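Local coordinates for N-(5'-phosphoribosyl)anthranilate isomerase (Pyrococcus furiosus, PDB 4AAJ), which catalyses the isomerisation of N-(5-phospho-beta-D-ribosyl)anthranilate to 1-(2-carboxyphenylamino)-1-deoxy-D-ribulose 5-phosphate, the third step from chorismate to tryptophan, at residues V72-T77 against T91-I96; F122-I127 against N136-E141; V166-A171 against I191-P196. One frame throughout, in Å; residues are numbered along the deposited sequence.

The eight-stranded parallel barrel of this monomeric enzyme repeats strand and helix, and the three contacts sample different joints of that plan in chain order. Interaction 1 pairs neighbouring strands 72-76 and 95-98. Interaction 2 lays helix 131-144 over the end of strand 117-123, next to 95-98. Interaction 3 joins helix 165-173 to the end of helix 187-194. Interaction 1 lies across the chain's centre, 24 Å and 26 Å from the others, centre to centre. Interactions 2 and 3, with centres 12 Å apart, touch directly: Val124 meets Ser167, and Leu138 and Leu139 meet Val170, in one packed layer. All are joints of one closed barrel, interaction 1 in its strand wall, 2 and 3 in its helical layer.

Interaction 1: residues V72-T77 against T91-I96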
ATOM      1  N   VAL A  72       0.209  -3.491  10.153  1.00 25.98           N
ATOM      2  CA  VAL A  72       1.132  -4.104   9.203  1.00 24.18           C
ATOM      3  C   VAL A  72       0.309  -4.807   8.124  1.00 23.38           C
ATOM      4  O   VAL A  72      -0.427  -5.759   8.390  1.00 25.21           O
ATOM      5  CB  VAL A  72       2.061  -5.117   9.907  1.00 26.18           C
ATOM      6  CG1 VAL A  72       2.991  -5.810   8.897  1.00 25.49           C
ATOM      7  CG2 VAL A  72       2.888  -4.412  10.961  1.00 26.92           C
ATOM      8  N   PHE A  73       0.426  -4.314   6.899  1.00 24.12           N
ATOM      9  CA  PHE A  73      -0.272  -4.927   5.783  1.00 22.87           C
ATOM     10  C   PHE A  73       0.501  -6.158   5.299  1.00 22.53           C
ATOM     11  O   PHE A  73       1.696  -6.078   5.076  1.00 24.15           O
ATOM     12  CB  PHE A  73      -0.440  -3.908   4.657  1.00 23.24           C
ATOM     13  CG  PHE A  73      -1.580  -2.941   4.900  1.00 25.07           C
ATOM     14  CD1 PHE A  73      -1.404  -1.827   5.724  1.00 25.72           C
ATOM     15  CD2 PHE A  73      -2.827  -3.176   4.334  1.00 25.22           C
ATOM     16  CE1 PHE A  73      -2.476  -0.954   5.979  1.00 26.66           C
ATOM     17  CE2 PHE A  73      -3.897  -2.309   4.569  1.00 25.18           C
ATOM     18  CZ  PHE A  73      -3.715  -1.201   5.398  1.00 26.24           C
ATOM     19  N   LEU A  74      -0.199  -7.275   5.160  1.00 23.79           N
ATOM     20  CA  LEU A  74       0.356  -8.448   4.462  1.00 22.92           C
ATOM     21  C   LEU A  74       0.159  -8.202   2.963  1.00 23.37           C
ATOM     22  O   LEU A  74      -0.972  -8.194   2.477  1.00 24.78           O
ATOM     23  CB  LEU A  74      -0.377  -9.699   4.919  1.00 24.26           C
ATOM     24  CG  LEU A  74       0.180 -11.062   4.497  1.00 24.83           C
ATOM     25  CD1 LEU A  74       1.481 -11.294   5.255  1.00 27.49           C
ATOM     26  CD2 LEU A  74      -0.852 -12.146   4.792  1.00 26.36           C
ATOM     27  N   VAL A  75       1.261  -7.964   2.249  1.00 22.67           N
ATOM     28  CA  VAL A  75       1.223  -7.482   0.858  1.00 23.09           C
ATOM     29  C   VAL A  75       1.580  -8.654  -0.034  1.00 24.15           C
ATOM     30  O   VAL A  75       2.603  -9.290   0.186  1.00 25.01           O
ATOM     31  CB  VAL A  75       2.265  -6.373   0.628  1.00 22.40           C
ATOM     32  CG1 VAL A  75       2.214  -5.836  -0.798  1.00 23.51           C
ATOM     33  CG2 VAL A  75       2.087  -5.229   1.636  1.00 22.97           C
ATOM     34  N   SER A  76       0.755  -8.942  -1.030  1.00 22.80           N
ATOM     35  CA  SER A  76       1.059 -10.069  -1.906  1.00 22.56           C
ATOM     36  C   SER A  76       0.391  -9.950  -3.276  1.00 23.56           C
ATOM     37  O   SER A  76      -0.629  -9.259  -3.436  1.00 24.71           O
ATOM     38  CB  SER A  76       0.608 -11.357  -1.242  1.00 22.40           C
ATOM     39  OG  SER A  76       1.068 -12.506  -1.956  1.00 26.09           O
ATOM     40  N   THR A  77       0.975 -10.652  -4.248  1.00 23.07           N
ATOM     41  CA  THR A  77       0.375 -10.777  -5.571  1.00 25.72           C
ATOM     42  C   THR A  77      -0.450 -12.058  -5.686  1.00 25.67           C
ATOM     43  O   THR A  77      -0.942 -12.378  -6.766  1.00 27.31           O
ATOM     44  CB  THR A  77       1.471 -10.766  -6.654  1.00 24.48           C
ATOM     45  OG1 THR A  77       2.420 -11.795  -6.364  1.00 26.97           O
ATOM     46  CG2 THR A  77       2.189  -9.421  -6.685  1.00 25.20           C
ATOM     47  N   THR A  91       0.129 -16.007   9.495  1.00 32.90           N
ATOM     48  CA  THR A  91       0.816 -14.793   9.952  1.00 29.35           C
ATOM     49  C   THR A  91       0.126 -13.976  11.056  1.00 28.90           C
ATOM     50  O   THR A  91       0.780 -13.145  11.689  1.00 31.99           O
ATOM     51  CB  THR A  91       1.067 -13.789   8.812  1.00 28.61           C
ATOM     52  OG1 THR A  91      -0.199 -13.416   8.234  1.00 29.74           O
ATOM     53  CG2 THR A  91       2.005 -14.383   7.742  1.00 29.29           C
ATOM     54  N   GLY A  92      -1.174 -14.189  11.243  1.00 30.22           N
ATOM     55  CA  GLY A  92      -1.983 -13.384  12.168  1.00 30.68           C
ATOM     56  C   GLY A  92      -2.290 -11.978  11.652  1.00 31.01           C
ATOM     57  O   GLY A  92      -2.670 -11.088  12.425  1.00 30.21           O
ATOM     58  N   ALA A  93      -2.159 -11.776  10.343  1.00 28.70           N
ATOM     59  CA  ALA A  93      -2.372 -10.450   9.746  1.00 26.87           C
ATOM     60  C   ALA A  93      -3.806  -9.978   9.964  1.00 26.32           C
ATOM     61  O   ALA A  93      -4.750 -10.772   9.877  1.00 28.84           O
ATOM     62  CB  ALA A  93      -2.077 -10.486   8.242  1.00 25.65           C
ATOM     63  N   GLN A  94      -3.958  -8.682  10.213  1.00 26.13           N
ATOM     64  CA  GLN A  94      -5.296  -8.080  10.318  1.00 28.72           C
ATOM     65  C   GLN A  94      -5.571  -7.104   9.177  1.00 28.73           C
ATOM     66  O   GLN A  94      -6.708  -6.598   9.019  1.00 27.58           O
ATOM     67  CB  GLN A  94      -5.446  -7.377  11.662  1.00 32.08           C
ATOM     68  CG  GLN A  94      -5.467  -8.339  12.837  1.00 37.13           C
ATOM     69  CD  GLN A  94      -5.526  -7.608  14.158  1.00 41.40           C
ATOM     70  OE1 GLN A  94      -4.555  -6.983  14.569  1.00 48.57           O
ATOM     71  NE2 GLN A  94      -6.669  -7.677  14.824  1.00 46.10           N
ATOM     72  N   TYR A  95      -4.528  -6.869   8.382  1.00 25.30           N
ATOM     73  CA  TYR A  95      -4.543  -5.933   7.259  1.00 25.12           C
ATOM     74  C   TYR A  95      -3.901  -6.645   6.100  1.00 25.41           C
ATOM     75  O   TYR A  95      -2.818  -7.216   6.263  1.00 24.63           O
ATOM     76  CB  TYR A  95      -3.704  -4.685   7.570  1.00 25.20           C
ATOM     77  CG  TYR A  95      -4.260  -3.881   8.731  1.00 26.16           C
ATOM     78  CD1 TYR A  95      -3.933  -4.204  10.050  1.00 27.34           C
ATOM     79  CD2 TYR A  95      -5.110  -2.799   8.496  1.00 27.65           C
ATOM     80  CE1 TYR A  95      -4.455  -3.471  11.120  1.00 30.28           C
ATOM     81  CE2 TYR A  95      -5.644  -2.064   9.545  1.00 29.82           C
ATOM     82  CZ  TYR A  95      -5.309  -2.401  10.849  1.00 31.65           C
ATOM     83  OH  TYR A  95      -5.829  -1.651  11.882  1.00 34.04           O
ATOM     84  N   ILE A  96      -4.552  -6.610   4.943  1.00 24.21           N
ATOM     85  CA  ILE A  96      -3.947  -7.167   3.719  1.00 24.44           C
ATOM     86  C   ILE A  96      -3.951  -6.175   2.573  1.00 24.92           C
ATOM     87  O   ILE A  96      -4.829  -5.304   2.475  1.00 24.13           O
ATOM     88  CB  ILE A  96      -4.597  -8.499   3.285  1.00 23.58           C
ATOM     89  CG1 ILE A  96      -6.018  -8.298   2.721  1.00 25.50           C
ATOM     90  CG2 ILE A  96      -4.571  -9.496   4.440  1.00 24.10           C
ATOM     91  CD1 ILE A  96      -6.606  -9.567   2.113  1.00 25.67           C
TER
HETATM   92  O   HOH W   1      -1.642  -7.124  10.406  1.00 29.71           O
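Leu74 buries the most surface here, and it meets the segment 91-96 with both backbone and side chain. Leu74 N donates to Tyr95 O over 2.8 Å in a nearly straight bond (174°), the parallel link between strands 72-76 and 95-98. With CG anti to the backbone N (chi1 -170°), the isobutyl group reaches the helix-to-strand turn: Leu74 CD2 lies 3.7 Å from Thr91 OG1, while Leu74 CB rests 3.8 Å from Ala93 CB. Thr91 OG1 spends its polarity on Ala87 O within helix 81-91, so its approach to Leu74 is packing.

Tyr95 and Phe73 form the other half. Tyr95 CB sits over the centre of one face of the Phe73 ring in a CH-pi contact, 3.7 Å from its centroid. The two rings meet obliquely, their planes 55° apart, and Ile96 O lies at the ring edge, 3.5 Å from Phe73 CD2.

In this beta-alpha-beta crossover the strand ladder continues from Leu74 to Gln97. The direct bond between the segments lies among buried apolar side chains, whereas a water enters at the other end, accepting from Gln94 N and donating to Val72 O, and so bridges the backbones just before strand 95-98.

Interaction 2: residues F122-I127 against N136-E141; sequences FRVPTI and NRLLSE
Phe122 and Glu141 run past each other in opposite directions, with the carboxylate set at the rim of the aromatic ring. Glu141 OE2 lies in the ring plane, 3.6 Å from Phe122 CD2, and the planes of ring and carboxylate are turned 61° apart. The placement, at the rim and not over the electron-rich face, is consistent with a favourable approach of the carboxylate to the ring C-H groups. The extended glutamate chain, CG anti to the backbone N (chi1 -167°) and straight again at the next bond, carries the carboxylate down from the helix to that edge. Its other oxygen, Glu141 OE1, forms a salt bridge at 3.5 Å with Arg137 NH2, one helical turn back.

Leu138 fills the neighbouring position with its two methyl branches divided between different partners. Leu138 CD1 is 3.9 Å from Phe122 CB and also 3.6 Å from Arg123 O, whereas Leu138 CD2 meets Val124 CG1 at 3.8 Å, the two side chains crossing at a slant. The leucine therefore sits over the point where strand 117-123 gives way to its loop. Leu152 of the next strand also packs on it. Lys120 makes a cation-pi contact with the Phe122 ring.

This is the helix-on-strand packing of an alpha/beta-barrel, with helix 131-144 returning over the strand that precedes it. No hydrogen bond joins the two segments: the union rests on apolar contact, probably with a weak electrostatic contribution at the ring edge, and the carboxylate, shared between an arginine and an aromatic edge, probably stays ionised.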
ATOM      1  N   PHE A 122      -4.681  -0.828  -7.572  1.00 33.80           N
ATOM      2  CA  PHE A 122      -5.125  -0.651  -8.948  1.00 36.37           C
ATOM      3  C   PHE A 122      -4.044   0.111  -9.711  1.00 36.98           C
ATOM      4  O   PHE A 122      -3.515   1.123  -9.234  1.00 37.57           O
ATOM      5  CB  PHE A 122      -6.468   0.097  -9.000  1.00 34.44           C
ATOM      6  CG  PHE A 122      -7.625  -0.665  -8.400  1.00 34.91           C
ATOM      7  CD1 PHE A 122      -7.905  -0.577  -7.033  1.00 35.18           C
ATOM      8  CD2 PHE A 122      -8.455  -1.451  -9.197  1.00 35.86           C
ATOM      9  CE1 PHE A 122      -8.979  -1.263  -6.478  1.00 35.18           C
ATOM     10  CE2 PHE A 122      -9.531  -2.140  -8.648  1.00 36.39           C
ATOM     11  CZ  PHE A 122      -9.792  -2.048  -7.281  1.00 36.15           C
ATOM     12  N   ARG A 123      -3.706  -0.383 -10.899  1.00 39.64           N
ATOM     13  CA  ARG A 123      -2.737   0.291 -11.746  1.00 42.43           C
ATOM     14  C   ARG A 123      -3.376   1.503 -12.429  1.00 42.49           C
ATOM     15  O   ARG A 123      -4.481   1.418 -12.971  1.00 43.70           O
ATOM     16  CB  ARG A 123      -2.137  -0.682 -12.781  1.00 45.33           C
ATOM     17  CG  ARG A 123      -1.270  -0.027 -13.853  1.00 50.60           C
ATOM     18  CD  ARG A 123       0.027   0.543 -13.285  1.00 56.82           C
ATOM     19  NE  ARG A 123       1.161  -0.369 -13.438  1.00 61.84           N
ATOM     20  CZ  ARG A 123       2.289  -0.293 -12.731  1.00 64.92           C
ATOM     21  NH1 ARG A 123       2.440   0.646 -11.803  1.00 65.02           N
ATOM     22  NH2 ARG A 123       3.262  -1.168 -12.948  1.00 65.56           N
ATOM     23  N   VAL A 124      -2.688   2.638 -12.365  1.00 42.14           N
ATOM     24  CA  VAL A 124      -3.047   3.786 -13.192  1.00 44.16           C
ATOM     25  C   VAL A 124      -2.080   3.835 -14.381  1.00 47.21           C
ATOM     26  O   VAL A 124      -0.931   3.384 -14.268  1.00 47.12           O
ATOM     27  CB  VAL A 124      -3.042   5.128 -12.410  1.00 45.80           C
ATOM     28  CG1 VAL A 124      -4.079   5.111 -11.290  1.00 46.34           C
ATOM     29  CG2 VAL A 124      -1.662   5.460 -11.861  1.00 48.67           C
ATOM     30  N   PRO A 125      -2.544   4.361 -15.527  1.00 47.47           N
ATOM     31  CA  PRO A 125      -1.700   4.498 -16.725  1.00 49.57           C
ATOM     32  C   PRO A 125      -0.425   5.331 -16.495  1.00 49.23           C
ATOM     33  O   PRO A 125      -0.441   6.297 -15.734  1.00 46.10           O
ATOM     34  CB  PRO A 125      -2.622   5.221 -17.717  1.00 49.48           C
ATOM     35  CG  PRO A 125      -4.008   4.878 -17.283  1.00 48.75           C
ATOM     36  CD  PRO A 125      -3.945   4.754 -15.784  1.00 48.83           C
ATOM     37  N   THR A 126       0.670   4.948 -17.147  1.00 53.15           N
ATOM     38  CA  THR A 126       1.885   5.773 -17.172  1.00 55.98           C
ATOM     39  C   THR A 126       1.600   7.066 -17.940  1.00 57.98           C
ATOM     40  O   THR A 126       1.990   8.157 -17.513  1.00 58.33           O
ATOM     41  CB  THR A 126       3.068   5.017 -17.813  1.00 58.24           C
ATOM     42  OG1 THR A 126       3.222   3.741 -17.176  1.00 58.83           O
ATOM     43  CG2 THR A 126       4.364   5.806 -17.669  1.00 58.68           C
ATOM     44  N   ILE A 127       0.913   6.930 -19.072  1.00 59.27           N
ATOM     45  CA  ILE A 127       0.405   8.080 -19.823  1.00 61.71           C
ATOM     46  C   ILE A 127      -1.079   7.891 -20.158  1.00 62.15           C
ATOM     47  O   ILE A 127      -1.552   6.763 -20.322  1.00 63.53           O
ATOM     48  CB  ILE A 127       1.234   8.366 -21.103  1.00 62.58           C
ATOM     49  CG1 ILE A 127       1.393   7.101 -21.960  1.00 63.48           C
ATOM     50  CG2 ILE A 127       2.588   8.972 -20.752  1.00 61.19           C
ATOM     51  CD1 ILE A 127       0.345   6.969 -23.046  1.00 62.71           C
ATOM     52  N   ASN A 136     -12.809   7.701 -14.657  1.00 43.82           N
ATOM     53  CA  ASN A 136     -14.146   7.114 -14.566  1.00 43.97           C
ATOM     54  C   ASN A 136     -14.136   5.605 -14.825  1.00 42.82           C
ATOM     55  O   ASN A 136     -14.891   4.857 -14.197  1.00 46.72           O
ATOM     56  CB  ASN A 136     -15.128   7.845 -15.493  1.00 44.15           C
ATOM     57  CG  ASN A 136     -15.623   9.155 -14.900  1.00 47.02           C
ATOM     58  OD1 ASN A 136     -15.649   9.333 -13.677  1.00 48.45           O
ATOM     59  ND2 ASN A 136     -16.030  10.076 -15.763  1.00 46.11           N
ATOM     60  N   ARG A 137     -13.260   5.158 -15.723  1.00 39.06           N
ATOM     61  CA  ARG A 137     -13.107   3.730 -16.003  1.00 40.35           C
ATOM     62  C   ARG A 137     -12.537   2.961 -14.797  1.00 42.65           C
ATOM     63  O   ARG A 137     -13.035   1.892 -14.439  1.00 38.63           O
ATOM     64  CB  ARG A 137     -12.192   3.509 -17.201  1.00 42.29           C
ATOM     65  CG  ARG A 137     -12.083   2.050 -17.612  1.00 45.47           C
ATOM     66  CD  ARG A 137     -10.683   1.710 -18.088  1.00 49.75           C
ATOM     67  NE  ARG A 137     -10.289   0.377 -17.637  1.00 54.57           N
ATOM     68  CZ  ARG A 137      -9.203  -0.281 -18.042  1.00 58.09           C
ATOM     69  NH1 ARG A 137      -8.374   0.256 -18.929  1.00 59.60           N
ATOM     70  NH2 ARG A 137      -8.949  -1.493 -17.556  1.00 59.80           N
ATOM     71  N   LEU A 138     -11.481   3.500 -14.196  1.00 40.49           N
ATOM     72  CA  LEU A 138     -10.901   2.873 -13.005  1.00 42.37           C
ATOM     73  C   LEU A 138     -11.900   2.882 -11.847  1.00 40.99           C
ATOM     74  O   LEU A 138     -11.947   1.929 -11.068  1.00 39.77           O
ATOM     75  CB  LEU A 138      -9.596   3.562 -12.601  1.00 43.57           C
ATOM     76  CG  LEU A 138      -8.686   2.864 -11.584  1.00 45.56           C
ATOM     77  CD1 LEU A 138      -8.017   1.630 -12.177  1.00 43.36           C
ATOM     78  CD2 LEU A 138      -7.638   3.859 -11.117  1.00 46.42           C
ATOM     79  N   LEU A 139     -12.697   3.946 -11.749  1.00 40.99           N
ATOM     80  CA  LEU A 139     -13.731   4.060 -10.710  1.00 43.42           C
ATOM     81  C   LEU A 139     -14.812   2.978 -10.778  1.00 45.68           C
ATOM     82  O   LEU A 139     -15.257   2.485  -9.740  1.00 43.44           O
ATOM     83  CB  LEU A 139     -14.355   5.461 -10.689  1.00 43.80           C
ATOM     84  CG  LEU A 139     -13.520   6.584 -10.059  1.00 43.20           C
ATOM     85  CD1 LEU A 139     -14.055   7.945 -10.487  1.00 44.05           C
ATOM     86  CD2 LEU A 139     -13.466   6.490  -8.536  1.00 43.24           C
ATOM     87  N   SER A 140     -15.231   2.601 -11.985  1.00 47.27           N
ATOM     88  CA  SER A 140     -16.180   1.488 -12.131  1.00 51.03           C
ATOM     89  C   SER A 140     -15.498   0.153 -11.840  1.00 51.46           C
ATOM     90  O   SER A 140     -16.129  -0.777 -11.340  1.00 54.75           O
ATOM     91  CB  SER A 140     -16.830   1.475 -13.519  1.00 49.48           C
ATOM     92  OG  SER A 140     -15.853   1.471 -14.542  1.00 54.26           O
ATOM     93  N   GLU A 141     -14.206   0.076 -12.154  1.00 52.96           N
ATOM     94  CA  GLU A 141     -13.371  -1.085 -11.842  1.00 50.98           C
ATOM     95  C   GLU A 141     -13.234  -1.247 -10.321  1.00 46.98           C
ATOM     96  O   GLU A 141     -13.265  -2.367  -9.806  1.00 47.28           O
ATOM     97  CB  GLU A 141     -12.003  -0.901 -12.501  1.00 57.14           C
ATOM     98  CG  GLU A 141     -11.095  -2.120 -12.547  1.00 62.76           C
ATOM     99  CD  GLU A 141      -9.745  -1.795 -13.176  1.00 67.71           C
ATOM    100  OE1 GLU A 141      -9.714  -1.046 -14.182  1.00 68.17           O
ATOM    101  OE2 GLU A 141      -8.712  -2.280 -12.660  1.00 70.36           O
TER

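Interaction 3: residues V166-A171 against I191-P196; sequences VSSLVA and IKVVKP
Ser168 turns its hydroxyl onto the last turn of helix 187-194, where OG overlaps the backbone of Val193 and Val194. Ser168 OG donates to Val193 O across a short 2.6 Å. The approach is unusual in direction: the hydroxyl comes in over the flat of the carbonyl, 63° from its plane, with a C=O...O angle of 107°, and misses the lone-pair directions. Ser168 OG also comes within 3.3 Å of Val193 CG1. A weak contact with Leu164 O, in the serine's own helix, competes for the same proton that Val193 O receives from across the helices. Here the backbones are close, with the CA atoms of Ser168 and Val194 3.9 Å apart.

One turn further along helix 165-173, Ala171 points its methyl at the other segment. Ala171 CB lies 3.3 Å from Val194 O and 3.9 Å from Val194 CG1.

These helices are consecutive members of the outer ring of an alpha/beta-barrel, each following its own strand, with strand 176-179 between them in sequence. Val176 of that strand touches Ala171, and Val178 touches Pro196, placing the helix pair against the barrel wall.

Val194 supplies the apolar side of the junction. Its CG1 is anti to the backbone N (chi1 -178°), a setting that puts this methyl against both Ala171 CB and the O and CB atoms of Ser167; the distance from Val194 CG1 to Ser167 CB is 4.0 Å. Beyond it the chain leaves the helix at Lys195, which has positive phi. The lysine's side chain folds back, and Lys195 NZ donates to Lys192 O over 2.6 Å, in the carbonyl plane, tying its ammonium group to the closing turn of helix 187-194.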
ATOM      1  N   VAL A 166      -4.896  11.206 -13.869  1.00 40.94           N
ATOM      2  CA  VAL A 166      -5.897  10.176 -13.579  1.00 40.52           C
ATOM      3  C   VAL A 166      -6.029  10.061 -12.062  1.00 41.85           C
ATOM      4  O   VAL A 166      -7.145  10.094 -11.522  1.00 40.09           O
ATOM      5  CB  VAL A 166      -5.543   8.807 -14.194  1.00 40.38           C
ATOM      6  CG1 VAL A 166      -6.611   7.770 -13.857  1.00 41.48           C
ATOM      7  CG2 VAL A 166      -5.385   8.910 -15.709  1.00 42.55           C
ATOM      8  N   SER A 167      -4.879   9.965 -11.385  1.00 41.16           N
ATOM      9  CA  SER A 167      -4.837   9.835  -9.921  1.00 40.68           C
ATOM     10  C   SER A 167      -5.579  10.968  -9.204  1.00 41.64           C
ATOM     11  O   SER A 167      -6.375  10.710  -8.303  1.00 41.23           O
ATOM     12  CB  SER A 167      -3.395   9.694  -9.421  1.00 40.19           C
ATOM     13  OG  SER A 167      -2.878   8.425  -9.791  1.00 39.82           O
ATOM     14  N   SER A 168      -5.323  12.205  -9.631  1.00 42.95           N
ATOM     15  CA  SER A 168      -6.011  13.407  -9.135  1.00 46.16           C
ATOM     16  C   SER A 168      -7.528  13.276  -9.099  1.00 45.49           C
ATOM     17  O   SER A 168      -8.167  13.650  -8.112  1.00 44.10           O
ATOM     18  CB  SER A 168      -5.644  14.624  -9.996  1.00 47.43           C
ATOM     19  OG  SER A 168      -4.444  15.229  -9.543  1.00 52.40           O
ATOM     20  N   LEU A 169      -8.088  12.740 -10.179  1.00 44.69           N
ATOM     21  CA  LEU A 169      -9.535  12.660 -10.367  1.00 44.99           C
ATOM     22  C   LEU A 169     -10.181  11.467  -9.668  1.00 44.37           C
ATOM     23  O   LEU A 169     -11.336  11.543  -9.231  1.00 41.18           O
ATOM     24  CB  LEU A 169      -9.860  12.642 -11.856  1.00 45.60           C
ATOM     25  CG  LEU A 169      -9.388  13.870 -12.647  1.00 45.56           C
ATOM     26  CD1 LEU A 169      -9.393  13.555 -14.130  1.00 46.43           C
ATOM     27  CD2 LEU A 169     -10.226  15.109 -12.341  1.00 48.02           C
ATOM     28  N   VAL A 170      -9.440  10.365  -9.558  1.00 40.72           N
ATOM     29  CA  VAL A 170      -9.905   9.239  -8.751  1.00 38.69           C
ATOM     30  C   VAL A 170      -9.904   9.668  -7.282  1.00 36.29           C
ATOM     31  O   VAL A 170     -10.870   9.414  -6.564  1.00 38.65           O
ATOM     32  CB  VAL A 170      -9.061   7.953  -8.953  1.00 37.37           C
ATOM     33  CG1 VAL A 170      -9.633   6.800  -8.137  1.00 36.74           C
ATOM     34  CG2 VAL A 170      -9.009   7.554 -10.420  1.00 36.88           C
ATOM     35  N   ALA A 171      -8.838  10.341  -6.864  1.00 35.54           N
ATOM     36  CA  ALA A 171      -8.679  10.779  -5.470  1.00 39.97           C
ATOM     37  C   ALA A 171      -9.784  11.752  -5.029  1.00 43.59           C
ATOM     38  O   ALA A 171     -10.168  11.777  -3.859  1.00 44.97           O
ATOM     39  CB  ALA A 171      -7.301  11.379  -5.249  1.00 37.32           C
ATOM     40  N   ILE A 191       1.452  15.257  -3.635  1.00 46.40           N
ATOM     41  CA  ILE A 191       0.339  15.498  -2.718  1.00 48.04           C
ATOM     42  C   ILE A 191      -0.498  16.722  -3.119  1.00 50.69           C
ATOM     43  O   ILE A 191      -1.725  16.702  -2.998  1.00 49.59           O
ATOM     44  CB  ILE A 191       0.823  15.606  -1.255  1.00 48.08           C
ATOM     45  CG1 ILE A 191       1.265  14.226  -0.753  1.00 48.96           C
ATOM     46  CG2 ILE A 191      -0.277  16.158  -0.358  1.00 49.42           C
ATOM     47  CD1 ILE A 191       1.969  14.231   0.587  1.00 49.39           C
ATOM     48  N   LYS A 192       0.167  17.774  -3.598  1.00 52.69           N
ATOM     49  CA  LYS A 192      -0.532  18.986  -4.041  1.00 53.17           C
ATOM     50  C   LYS A 192      -1.409  18.728  -5.260  1.00 51.39           C
ATOM     51  O   LYS A 192      -2.528  19.226  -5.339  1.00 55.02           O
ATOM     52  CB  LYS A 192       0.449  20.129  -4.322  1.00 55.13           C
ATOM     53  CG  LYS A 192       0.935  20.862  -3.081  1.00 57.15           C
ATOM     54  CD  LYS A 192       1.565  22.208  -3.437  1.00 61.18           C
ATOM     55  CE  LYS A 192       3.034  22.088  -3.821  1.00 60.45           C
ATOM     56  NZ  LYS A 192       3.923  22.047  -2.624  1.00 62.22           N
ATOM     57  N   VAL A 193      -0.908  17.931  -6.198  1.00 50.28           N
ATOM     58  CA  VAL A 193      -1.643  17.640  -7.425  1.00 48.01           C
ATOM     59  C   VAL A 193      -2.766  16.633  -7.182  1.00 48.17           C
ATOM     60  O   VAL A 193      -3.911  16.878  -7.554  1.00 48.89           O
ATOM     61  CB  VAL A 193      -0.708  17.137  -8.545  1.00 50.29           C
ATOM     62  CG1 VAL A 193      -1.499  16.788  -9.798  1.00 50.12           C
ATOM     63  CG2 VAL A 193       0.347  18.182  -8.862  1.00 50.80           C
ATOM     64  N   VAL A 194      -2.430  15.513  -6.548  1.00 44.48           N
ATOM     65  CA  VAL A 194      -3.361  14.392  -6.381  1.00 42.16           C
ATOM     66  C   VAL A 194      -4.342  14.611  -5.233  1.00 40.69           C
ATOM     67  O   VAL A 194      -5.507  14.196  -5.314  1.00 41.41           O
ATOM     68  CB  VAL A 194      -2.596  13.056  -6.172  1.00 41.50           C
ATOM     69  CG1 VAL A 194      -3.565  11.890  -6.049  1.00 38.35           C
ATOM     70  CG2 VAL A 194      -1.624  12.815  -7.325  1.00 41.96           C
ATOM     71  N   LYS A 195      -3.874  15.268  -4.173  1.00 42.56           N
ATOM     72  CA  LYS A 195      -4.645  15.421  -2.931  1.00 43.12           C
ATOM     73  C   LYS A 195      -5.242  14.094  -2.443  1.00 41.00           C
ATOM     74  O   LYS A 195      -6.455  13.960  -2.275  1.00 40.60           O
ATOM     75  CB  LYS A 195      -5.687  16.539  -3.057  1.00 49.15           C
ATOM     76  CG  LYS A 195      -5.064  17.920  -2.914  1.00 52.96           C
ATOM     77  CD  LYS A 195      -6.074  19.035  -3.145  1.00 57.37           C
ATOM     78  CE  LYS A 195      -5.407  20.400  -3.097  1.00 58.93           C
ATOM     79  NZ  LYS A 195      -4.452  20.593  -4.224  1.00 58.08           N
ATOM     80  N   PRO A 196      -4.378  13.097  -2.215  1.00 40.04           N
ATOM     81  CA  PRO A 196      -4.860  11.775  -1.815  1.00 38.29           C
ATOM     82  C   PRO A 196      -5.176  11.716  -0.322  1.00 36.56           C
ATOM     83  O   PRO A 196      -4.838  12.637   0.423  1.00 37.63           O
ATOM     84  CB  PRO A 196      -3.657  10.883  -2.115  1.00 38.34           C
ATOM     85  CG  PRO A 196      -2.482  11.763  -1.836  1.00 38.55           C
ATOM     86  CD  PRO A 196      -2.904  13.154  -2.252  1.00 39.34           C
TER